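Local coordinates for Lmo0305 protein (Listeria monocytogenes, PDB 3PJ0) that is of unknown precise function but belongs to the beta-eliminating lyase family and carries covalently bound pyridoxal phosphate, as in fold-type I proteins, at residues L270-V280 and L348-L359; N290-A300 and K325-V336. All blocks are in the same frame, centred on the assembly; numbering follows the deposited sequence. Where two conformers were deposited one is given.

Both interactions lie in the small C-terminal part of the fold, their centres about 13 Å apart, and both are partly buried. Interaction 2 joins the two middle strands of the four-stranded antiparallel sheet, so backbone hydrogen bonds dominate it; interaction 1 packs two neighbouring helices through side chains, with Phe352 and Phe274 inside and the Arg273-Glu349 salt bridge at the outer margin. The layers meet where Phe274 and Val280 touch Val294, so the sheet face bearing Phe292, Val294 and Phe296 shares one apolar interior with the helices. The other face is more mixed, with a His293-Glu333 bond beside Tyr295 and Ala331. Along the chain, interaction 2 is nested within the loop that interaction 1 closes.

Interaction 1: L270-V280 and L348-L359; sequences LAERFNSCSGV and LELVFRCLEKEL
Phe352 presents one face of its ring to Arg273, whose CB lies almost over the centre, 3.8 Å from the ring centroid, in a CH-pi contact. The same phenylalanine turns its edge into the face of Phe274: the ring centroids are 5.0 Å apart and the planes stand at 77°, a T-shaped pair. Leu270 CD1 also lies against Phe352, though this leucine has two conformers and the closeness is doubtful. A phenylalanine suits this place: its electron-rich face takes the C-H groups of Arg273 and its C-H edge meets the face of Phe274. In the conformer described, the Arg273 chain runs extended from CG to NE, passing over the Phe352 ring before its guanidinium emerges at the margin. There NH2 bonds to Glu349 OE2 at 3.1 Å; the oxygen lies in the guanidinium plane but is itself approached from above the carboxylate plane, and weak bonds from NH1 to OE1 and OE2 complete the salt bridge. Glu349 bends at chi2 (-59°), bringing its carboxylate back toward the arginine.

Further along, Cys277 SG packs against Glu356 CG at 3.5 Å and against Leu355 CD2, small enough to fit where the backbones draw close. Beyond it a type II turn from Cys277 to Val280 leads into strand 280-283. The C-terminal Leu359 closes this end, its CD2 lying 3.7 Å from Val280 CG2. Helix 260-275 lies directly on the antiparallel sheet, with helix 345-358 beside it, segment axes 23° from parallel, and against helix 300-314: the alpha/beta sandwich of the small C-terminal domain in fold-type I pyridoxal-phosphate proteins.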
loop_
_atom_site.group_PDB
_atom_site.type_symbol
_atom_site.label_atom_id
_atom_site.label_comp_id
_atom_site.label_asym_id
_atom_site.label_seq_id
_atom_site.Cartn_x
_atom_site.Cartn_y
_atom_site.Cartn_z
ATOM N N LEU A 270 -4.121 19.589 -29.951
ATOM C CA LEU A 270 -3.330 20.487 -29.109
ATOM C C LEU A 270 -1.879 20.559 -29.591
ATOM O O LEU A 270 -1.328 21.643 -29.697
ATOM C CB LEU A 270 -3.391 20.037 -27.644
ATOM C CG LEU A 270 -2.783 20.942 -26.575
ATOM C CD1 LEU A 270 -3.319 22.362 -26.715
ATOM C CD2 LEU A 270 -3.061 20.390 -25.156
ATOM N N ALA A 271 -1.262 19.406 -29.864
ATOM C CA ALA A 271 0.119 19.378 -30.364
ATOM C C ALA A 271 0.241 20.192 -31.643
ATOM O O ALA A 271 1.208 20.950 -31.818
ATOM C CB ALA A 271 0.619 17.898 -30.593
ATOM N N GLU A 272 -0.741 20.065 -32.548
ATOM C CA GLU A 272 -0.708 20.869 -33.791
ATOM C C GLU A 272 -0.624 22.353 -33.484
ATOM O O GLU A 272 0.098 23.098 -34.157
ATOM C CB GLU A 272 -1.956 20.673 -34.662
ATOM C CG GLU A 272 -1.990 19.418 -35.499
ATOM C CD GLU A 272 -3.162 19.409 -36.476
ATOM O OE1 GLU A 272 -3.762 20.477 -36.717
ATOM O OE2 GLU A 272 -3.479 18.322 -37.019
ATOM N N ARG A 273 -1.383 22.793 -32.493
ATOM C CA ARG A 273 -1.384 24.204 -32.128
ATOM C C ARG A 273 -0.034 24.604 -31.535
ATOM O O ARG A 273 0.493 25.637 -31.905
ATOM C CB ARG A 273 -2.493 24.531 -31.105
ATOM C CG ARG A 273 -3.945 24.329 -31.568
ATOM C CD ARG A 273 -4.905 24.516 -30.366
ATOM N NE ARG A 273 -6.331 24.403 -30.691
ATOM C CZ ARG A 273 -7.157 25.427 -30.905
ATOM N NH1 ARG A 273 -6.732 26.688 -30.854
ATOM N NH2 ARG A 273 -8.436 25.190 -31.183
ATOM N N PHE A 274 0.552 23.784 -30.662
ATOM C CA PHE A 274 1.892 24.078 -30.139
ATOM C C PHE A 274 2.944 24.168 -31.263
ATOM O O PHE A 274 3.691 25.155 -31.350
ATOM C CB PHE A 274 2.325 23.046 -29.082
ATOM C CG PHE A 274 1.791 23.326 -27.710
ATOM C CD1 PHE A 274 2.216 24.459 -27.011
ATOM C CD2 PHE A 274 0.891 22.467 -27.098
ATOM C CE1 PHE A 274 1.727 24.734 -25.728
ATOM C CE2 PHE A 274 0.415 22.723 -25.816
ATOM C CZ PHE A 274 0.823 23.865 -25.138
ATOM N N ASN A 275 2.956 23.177 -32.152
ATOM C CA ASN A 275 3.912 23.145 -33.251
ATOM C C ASN A 275 3.761 24.328 -34.199
ATOM O O ASN A 275 4.736 24.737 -34.826
ATOM C CB ASN A 275 3.793 21.829 -34.043
ATOM C CG ASN A 275 4.469 20.641 -33.336
ATOM O OD1 ASN A 275 5.703 20.637 -33.141
ATOM N ND2 ASN A 275 3.687 19.612 -33.011
ATOM N N SER A 276 2.553 24.882 -34.300
ATOM C CA SER A 276 2.303 26.027 -35.179
ATOM C C SER A 276 2.981 27.298 -34.657
ATOM O O SER A 276 3.118 28.279 -35.396
ATOM C CB SER A 276 0.787 26.264 -35.366
ATOM O OG SER A 276 0.161 26.762 -34.185
ATOM N N CYS A 277 3.402 27.281 -33.393
ATOM C CA CYS A 277 4.044 28.440 -32.768
ATOM C C CYS A 277 5.535 28.470 -33.067
ATOM O O CYS A 277 6.221 27.426 -33.048
ATOM C CB CYS A 277 3.807 28.478 -31.260
ATOM S SG CYS A 277 2.046 28.607 -30.814
ATOM N N SER A 278 6.032 29.658 -33.391
ATOM C CA SER A 278 7.439 29.828 -33.743
ATOM C C SER A 278 8.299 29.595 -32.500
ATOM O O SER A 278 8.055 30.193 -31.455
ATOM C CB SER A 278 7.679 31.231 -34.321
ATOM O OG SER A 278 8.944 31.301 -34.941
ATOM N N GLY A 279 9.296 28.721 -32.627
ATOM C CA GLY A 279 10.195 28.355 -31.535
ATOM C C GLY A 279 9.618 27.330 -30.559
ATOM O O GLY A 279 10.161 27.144 -29.475
ATOM N N VAL A 280 8.518 26.685 -30.946
ATOM C CA VAL A 280 7.859 25.693 -30.126
ATOM C C VAL A 280 7.684 24.445 -30.978
ATOM O O VAL A 280 7.245 24.538 -32.138
ATOM C CB VAL A 280 6.451 26.160 -29.662
ATOM C CG1 VAL A 280 5.801 25.113 -28.730
ATOM C CG2 VAL A 280 6.494 27.550 -28.984
ATOM N N LEU A 348 -9.235 28.966 -24.887
ATOM C CA LEU A 348 -8.270 28.078 -25.549
ATOM C C LEU A 348 -7.638 28.795 -26.753
ATOM O O LEU A 348 -6.425 28.844 -26.862
ATOM C CB LEU A 348 -8.959 26.754 -25.937
ATOM C CG LEU A 348 -8.168 25.658 -26.660
ATOM C CD1 LEU A 348 -6.912 25.255 -25.878
ATOM C CD2 LEU A 348 -9.073 24.436 -26.915
ATOM N N GLU A 349 -8.460 29.400 -27.625
ATOM C CA GLU A 349 -7.945 30.170 -28.781
ATOM C C GLU A 349 -7.019 31.280 -28.328
ATOM O O GLU A 349 -5.978 31.520 -28.931
ATOM C CB GLU A 349 -9.073 30.843 -29.590
ATOM C CG GLU A 349 -9.982 29.894 -30.345
ATOM C CD GLU A 349 -9.236 29.027 -31.360
ATOM O OE1 GLU A 349 -8.148 29.444 -31.842
ATOM O OE2 GLU A 349 -9.750 27.920 -31.672
ATOM N N LEU A 350 -7.398 31.943 -27.239
ATOM C CA LEU A 350 -6.643 33.088 -26.746
ATOM C C LEU A 350 -5.245 32.706 -26.264
ATOM O O LEU A 350 -4.281 33.454 -26.498
ATOM C CB LEU A 350 -7.425 33.801 -25.652
ATOM C CG LEU A 350 -6.909 35.142 -25.139
ATOM C CD1 LEU A 350 -6.739 36.184 -26.256
ATOM C CD2 LEU A 350 -7.883 35.646 -24.077
ATOM N N VAL A 351 -5.146 31.542 -25.614
ATOM C CA VAL A 351 -3.874 31.013 -25.132
ATOM C C VAL A 351 -2.838 30.976 -26.248
ATOM O O VAL A 351 -1.718 31.440 -26.077
ATOM C CB VAL A 351 -4.031 29.571 -24.578
ATOM C CG1 VAL A 351 -2.678 28.844 -24.554
ATOM C CG2 VAL A 351 -4.710 29.601 -23.212
ATOM N N PHE A 352 -3.235 30.433 -27.395
ATOM C CA PHE A 352 -2.338 30.295 -28.530
ATOM C C PHE A 352 -2.138 31.576 -29.321
ATOM O O PHE A 352 -1.041 31.821 -29.802
ATOM C CB PHE A 352 -2.766 29.108 -29.383
ATOM C CG PHE A 352 -2.582 27.808 -28.667
ATOM C CD1 PHE A 352 -1.325 27.206 -28.622
ATOM C CD2 PHE A 352 -3.620 27.223 -27.963
ATOM C CE1 PHE A 352 -1.130 26.030 -27.925
ATOM C CE2 PHE A 352 -3.419 26.050 -27.264
ATOM C CZ PHE A 352 -2.167 25.450 -27.256
ATOM N N ARG A 353 -3.175 32.400 -29.438
ATOM C CA ARG A 353 -3.003 33.711 -30.050
ATOM C C ARG A 353 -1.929 34.446 -29.231
ATOM O O ARG A 353 -0.987 34.994 -29.810
ATOM C CB ARG A 353 -4.324 34.483 -30.071
ATOM N N CYS A 354 -2.035 34.403 -27.896
ATOM C CA CYS A 354 -1.056 35.059 -26.999
ATOM C C CYS A 354 0.328 34.420 -27.060
ATOM O O CYS A 354 1.348 35.112 -27.031
ATOM C CB CYS A 354 -1.526 35.051 -25.540
ATOM S SG CYS A 354 -2.923 36.126 -25.167
ATOM N N LEU A 355 0.363 33.094 -27.150
ATOM C CA LEU A 355 1.630 32.378 -27.232
ATOM C C LEU A 355 2.377 32.795 -28.496
ATOM O O LEU A 355 3.568 33.092 -28.442
ATOM C CB LEU A 355 1.401 30.862 -27.211
ATOM C CG LEU A 355 2.619 29.999 -26.871
ATOM C CD1 LEU A 355 3.210 30.419 -25.533
ATOM C CD2 LEU A 355 2.235 28.507 -26.851
ATOM N N GLU A 356 1.656 32.853 -29.614
ATOM C CA GLU A 356 2.212 33.264 -30.908
ATOM C C GLU A 356 2.714 34.723 -30.863
ATOM O O GLU A 356 3.729 35.051 -31.480
ATOM C CB GLU A 356 1.156 33.060 -32.017
ATOM C CG GLU A 356 0.719 31.563 -32.198
ATOM C CD GLU A 356 -0.604 31.357 -32.986
ATOM O OE1 GLU A 356 -1.065 32.291 -33.677
ATOM O OE2 GLU A 356 -1.171 30.236 -32.927
ATOM N N LYS A 357 2.019 35.573 -30.099
ATOM C CA LYS A 357 2.373 37.002 -29.953
ATOM C C LYS A 357 3.599 37.250 -29.071
ATOM O O LYS A 357 4.382 38.166 -29.350
ATOM C CB LYS A 357 1.185 37.782 -29.371
ATOM C CG LYS A 357 1.443 39.263 -29.099
ATOM N N GLU A 358 3.767 36.443 -28.016
ATOM C CA GLU A 358 4.870 36.636 -27.051
ATOM C C GLU A 358 6.225 36.053 -27.470
ATOM O O GLU A 358 7.256 36.483 -26.961
ATOM C CB GLU A 358 4.484 36.113 -25.657
ATOM C CG GLU A 358 3.321 36.856 -24.990
ATOM C CD GLU A 358 3.622 38.333 -24.704
ATOM O OE1 GLU A 358 4.793 38.685 -24.419
ATOM O OE2 GLU A 358 2.671 39.142 -24.755
ATOM N N LEU A 359 6.230 35.070 -28.365
ATOM C CA LEU A 359 7.487 34.491 -28.858
ATOM C C LEU A 359 7.563 34.560 -30.385
ATOM O O LEU A 359 7.311 35.636 -30.950
ATOM C CB LEU A 359 7.703 33.073 -28.311
ATOM C CG LEU A 359 6.518 32.120 -28.233
ATOM C CD1 LEU A 359 6.069 31.697 -29.619
ATOM C CD2 LEU A 359 6.885 30.917 -27.405
ATOM O OXT LEU A 359 7.884 33.586 -31.075
#

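Interaction 2: N290-A300 and K325-V336; sequences NMFHVYFENSA and KSADVCAFEVSV
Strands 291-296 and 329-335 run antiparallel, their segment axes 4.6 Å apart at closest, with hydrogen-bonded pairs at Phe292-Val334, Val294-Phe332 and Phe296-Cys330; the last has one weak bond, Cys330 N to Phe296 O. Asn290 and Val336 carry the pairing one step past the strands: Val336 N donates to Asn290 O, and the side-chain ND2 of Asn290 donates back to Val336 O at 2.9 Å, almost straight, in the carbonyl plane and on a lone pair. On the face bearing Phe292, Val294 and Phe332, rings and branched chains interleave. Val294 CB sits over the Phe332 ring, off-centre toward its rim, while Phe296 CE1 comes to 3.5 Å from Phe332 CE2. These two central strands of the C-terminal antiparallel sheet turn that apolar face toward helices 260-275 and 300-314. The reverse face is more polar. Glu333 holds CG opposite its own backbone N (chi1 170°) and runs on extended, which carries OE1 to His293. His293 NE2 donates to Glu333 OE1 at 2.9 Å, in the imidazole plane and on the anti side of the carboxylate; Arg148 forms a salt bridge with the same oxygen. Ala331 is small enough to lie under Tyr295, its CB 3.6 Å from the ring centroid and only 3° off the normal. Within 325-336, Lys325 N and Ser326 N both donate to Val329 O, a classic beta bulge.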
loop_
_atom_site.group_PDB
_atom_site.type_symbol
_atom_site.label_atom_id
_atom_site.label_comp_id
_atom_site.label_asym_id
_atom_site.label_seq_id
_atom_site.Cartn_x
_atom_site.Cartn_y
_atom_site.Cartn_z
ATOM N N ASN A 290 -2.329 10.188 -25.442
ATOM C CA ASN A 290 -2.890 11.412 -24.892
ATOM C C ASN A 290 -1.815 12.389 -24.393
ATOM O O ASN A 290 -2.134 13.470 -23.902
ATOM C CB ASN A 290 -3.819 11.059 -23.734
ATOM C CG ASN A 290 -3.091 10.506 -22.584
ATOM O OD1 ASN A 290 -2.172 9.673 -22.760
ATOM N ND2 ASN A 290 -3.456 10.947 -21.372
HETATM N N MSE A 291 -0.546 12.011 -24.519
HETATM C CA MSE A 291 0.531 12.799 -23.981
HETATM C C MSE A 291 1.578 13.194 -24.993
HETATM O O MSE A 291 1.660 12.634 -26.090
HETATM C CB MSE A 291 1.225 12.034 -22.853
HETATM C CG MSE A 291 2.050 10.850 -23.280
HETATM SE SE MSE A 291 3.251 10.207 -21.875
HETATM C CE MSE A 291 4.411 11.756 -21.780
ATOM N N PHE A 292 2.394 14.163 -24.587
ATOM C CA PHE A 292 3.512 14.644 -25.381
ATOM C C PHE A 292 4.274 15.649 -24.518
ATOM O O PHE A 292 3.803 16.042 -23.452
ATOM C CB PHE A 292 3.072 15.269 -26.727
ATOM C CG PHE A 292 2.089 16.389 -26.600
ATOM C CD1 PHE A 292 2.515 17.696 -26.420
ATOM C CD2 PHE A 292 0.707 16.134 -26.662
ATOM C CE1 PHE A 292 1.579 18.744 -26.291
ATOM C CE2 PHE A 292 -0.201 17.160 -26.527
ATOM C CZ PHE A 292 0.221 18.463 -26.344
ATOM N N HIS A 293 5.470 16.000 -24.975
ATOM C CA HIS A 293 6.307 17.012 -24.342
ATOM C C HIS A 293 6.391 18.211 -25.283
ATOM O O HIS A 293 6.428 18.048 -26.473
ATOM C CB HIS A 293 7.687 16.422 -24.101
ATOM C CG HIS A 293 7.717 15.447 -22.982
ATOM N ND1 HIS A 293 8.875 14.842 -22.541
ATOM C CD2 HIS A 293 6.722 14.999 -22.181
ATOM C CE1 HIS A 293 8.577 14.037 -21.538
ATOM N NE2 HIS A 293 7.284 14.150 -21.278
ATOM N N VAL A 294 6.407 19.419 -24.723
ATOM C CA VAL A 294 6.482 20.684 -25.492
ATOM C C VAL A 294 7.843 21.303 -25.199
ATOM O O VAL A 294 8.204 21.477 -24.044
ATOM C CB VAL A 294 5.362 21.655 -25.036
ATOM C CG1 VAL A 294 5.408 22.983 -25.761
ATOM C CG2 VAL A 294 3.961 20.970 -25.197
ATOM N N TYR A 295 8.589 21.620 -26.244
ATOM C CA TYR A 295 9.937 22.147 -26.133
ATOM C C TYR A 295 9.987 23.539 -26.695
ATOM O O TYR A 295 9.382 23.816 -27.733
ATOM C CB TYR A 295 10.918 21.270 -26.920
ATOM C CG TYR A 295 11.454 20.069 -26.184
ATOM C CD1 TYR A 295 10.658 18.936 -25.965
ATOM C CD2 TYR A 295 12.769 20.054 -25.724
ATOM C CE1 TYR A 295 11.154 17.829 -25.281
ATOM C CE2 TYR A 295 13.289 18.941 -25.058
ATOM C CZ TYR A 295 12.474 17.823 -24.841
ATOM O OH TYR A 295 12.976 16.729 -24.163
ATOM N N PHE A 296 10.759 24.395 -26.035
ATOM C CA PHE A 296 10.900 25.777 -26.411
ATOM C C PHE A 296 12.346 26.125 -26.698
ATOM O O PHE A 296 13.254 25.570 -26.069
ATOM C CB PHE A 296 10.457 26.673 -25.268
ATOM C CG PHE A 296 9.013 26.564 -24.932
ATOM C CD1 PHE A 296 8.574 25.599 -24.038
ATOM C CD2 PHE A 296 8.092 27.458 -25.478
ATOM C CE1 PHE A 296 7.247 25.501 -23.708
ATOM C CE2 PHE A 296 6.749 27.369 -25.169
ATOM C CZ PHE A 296 6.314 26.395 -24.283
ATOM N N GLU A 297 12.535 27.069 -27.625
ATOM C CA GLU A 297 13.862 27.571 -27.981
ATOM C C GLU A 297 14.217 28.815 -27.167
ATOM O O GLU A 297 14.745 29.813 -27.707
ATOM C CB GLU A 297 13.954 27.891 -29.475
ATOM C CG GLU A 297 13.841 26.684 -30.382
ATOM C CD GLU A 297 13.810 27.077 -31.856
ATOM O OE1 GLU A 297 14.228 28.202 -32.193
ATOM O OE2 GLU A 297 13.362 26.258 -32.692
ATOM N N ASN A 298 13.903 28.754 -25.875
ATOM C CA ASN A 298 14.226 29.803 -24.911
ATOM C C ASN A 298 14.424 29.181 -23.557
ATOM O O ASN A 298 13.982 28.059 -23.307
ATOM C CB ASN A 298 13.130 30.860 -24.857
ATOM C CG ASN A 298 13.151 31.768 -26.067
ATOM O OD1 ASN A 298 14.041 32.629 -26.200
ATOM N ND2 ASN A 298 12.183 31.590 -26.959
ATOM N N SER A 299 15.107 29.898 -22.684
ATOM C CA SER A 299 15.399 29.401 -21.352
ATOM C C SER A 299 14.120 29.280 -20.519
ATOM O O SER A 299 13.133 29.942 -20.809
ATOM C CB SER A 299 16.325 30.357 -20.622
ATOM O OG SER A 299 15.632 31.557 -20.316
ATOM N N ALA A 300 14.167 28.468 -19.470
ATOM C CA ALA A 300 13.018 28.297 -18.564
ATOM C C ALA A 300 12.558 29.608 -17.900
ATOM O O ALA A 300 11.337 29.860 -17.773
ATOM C CB ALA A 300 13.299 27.204 -17.514
ATOM N N LYS A 325 16.445 22.091 -20.097
ATOM C CA LYS A 325 17.095 21.026 -20.916
ATOM C C LYS A 325 18.528 21.383 -21.359
ATOM O O LYS A 325 19.382 20.503 -21.482
ATOM C CB LYS A 325 16.213 20.677 -22.122
ATOM C CG LYS A 325 14.853 20.065 -21.761
ATOM C CD LYS A 325 15.001 18.664 -21.155
ATOM C CE LYS A 325 13.664 17.975 -20.974
ATOM N NZ LYS A 325 13.812 16.556 -20.492
ATOM N N SER A 326 18.747 22.665 -21.657
ATOM C CA SER A 326 20.060 23.204 -22.027
ATOM C C SER A 326 20.008 24.691 -21.698
ATOM O O SER A 326 18.972 25.179 -21.237
ATOM C CB SER A 326 20.416 22.940 -23.499
ATOM O OG SER A 326 19.556 23.591 -24.418
ATOM N N ALA A 327 21.092 25.423 -21.948
ATOM C CA ALA A 327 21.144 26.845 -21.581
ATOM C C ALA A 327 19.904 27.647 -22.030
ATOM O O ALA A 327 19.346 28.439 -21.242
ATOM C CB ALA A 327 22.430 27.503 -22.114
ATOM N N ASP A 328 19.480 27.432 -23.282
ATOM C CA ASP A 328 18.354 28.175 -23.871
ATOM C C ASP A 328 17.246 27.268 -24.415
ATOM O O ASP A 328 16.615 27.577 -25.445
ATOM C CB ASP A 328 18.886 29.109 -24.965
ATOM C CG ASP A 328 19.723 30.243 -24.394
ATOM O OD1 ASP A 328 19.171 30.981 -23.547
ATOM O OD2 ASP A 328 20.905 30.411 -24.794
ATOM N N VAL A 329 17.038 26.138 -23.736
ATOM C CA VAL A 329 15.967 25.222 -24.097
ATOM C C VAL A 329 15.313 24.670 -22.835
ATOM O O VAL A 329 15.996 24.299 -21.885
ATOM C CB VAL A 329 16.464 24.051 -24.989
ATOM C CG1 VAL A 329 15.363 23.057 -25.243
ATOM C CG2 VAL A 329 17.011 24.564 -26.309
ATOM N N CYS A 330 13.981 24.655 -22.822
ATOM C CA CYS A 330 13.236 24.071 -21.714
ATOM C C CYS A 330 12.030 23.308 -22.265
ATOM O O CYS A 330 11.666 23.468 -23.458
ATOM C CB CYS A 330 12.782 25.139 -20.717
ATOM S SG CYS A 330 11.633 26.343 -21.426
ATOM N N ALA A 331 11.396 22.523 -21.398
ATOM C CA ALA A 331 10.246 21.720 -21.804
ATOM C C ALA A 331 9.294 21.392 -20.662
ATOM O O ALA A 331 9.647 21.550 -19.499
ATOM C CB ALA A 331 10.756 20.383 -22.447
ATOM N N PHE A 332 8.102 20.896 -21.020
ATOM C CA PHE A 332 7.140 20.394 -20.045
ATOM C C PHE A 332 6.275 19.353 -20.693
ATOM O O PHE A 332 6.270 19.207 -21.922
ATOM C CB PHE A 332 6.262 21.481 -19.410
ATOM C CG PHE A 332 5.290 22.112 -20.362
ATOM C CD1 PHE A 332 4.048 21.558 -20.565
ATOM C CD2 PHE A 332 5.614 23.264 -21.052
ATOM C CE1 PHE A 332 3.157 22.152 -21.464
ATOM C CE2 PHE A 332 4.709 23.865 -21.893
ATOM C CZ PHE A 332 3.491 23.291 -22.115
ATOM N N GLU A 333 5.611 18.580 -19.852
ATOM C CA GLU A 333 4.744 17.507 -20.300
ATOM C C GLU A 333 3.255 17.854 -20.200
ATOM O O GLU A 333 2.819 18.473 -19.216
ATOM C CB GLU A 333 5.032 16.276 -19.426
ATOM C CG GLU A 333 4.099 15.123 -19.549
ATOM C CD GLU A 333 4.574 13.966 -18.720
ATOM O OE1 GLU A 333 5.516 13.291 -19.173
ATOM O OE2 GLU A 333 4.044 13.781 -17.589
ATOM N N VAL A 334 2.477 17.398 -21.186
ATOM C CA VAL A 334 1.025 17.492 -21.174
ATOM C C VAL A 334 0.426 16.094 -21.290
ATOM O O VAL A 334 0.867 15.311 -22.155
ATOM C CB VAL A 334 0.461 18.247 -22.409
ATOM C CG1 VAL A 334 -1.073 18.421 -22.252
ATOM C CG2 VAL A 334 1.156 19.575 -22.624
ATOM N N SER A 335 -0.486 15.742 -20.377
ATOM C CA SER A 335 -1.253 14.498 -20.478
ATOM C C SER A 335 -2.721 14.897 -20.512
ATOM O O SER A 335 -3.247 15.380 -19.522
ATOM C CB SER A 335 -0.979 13.517 -19.330
ATOM O OG SER A 335 0.390 13.148 -19.283
ATOM N N VAL A 336 -3.378 14.697 -21.649
ATOM C CA VAL A 336 -4.783 15.090 -21.819
ATOM C C VAL A 336 -5.714 14.147 -21.063
ATOM O O VAL A 336 -5.525 12.920 -21.052
ATOM C CB VAL A 336 -5.189 15.192 -23.303
ATOM C CG1 VAL A 336 -6.695 15.518 -23.459
ATOM C CG2 VAL A 336 -4.393 16.277 -23.996
HETATM O O HOH W 1 16.131 26.392 -19.601
#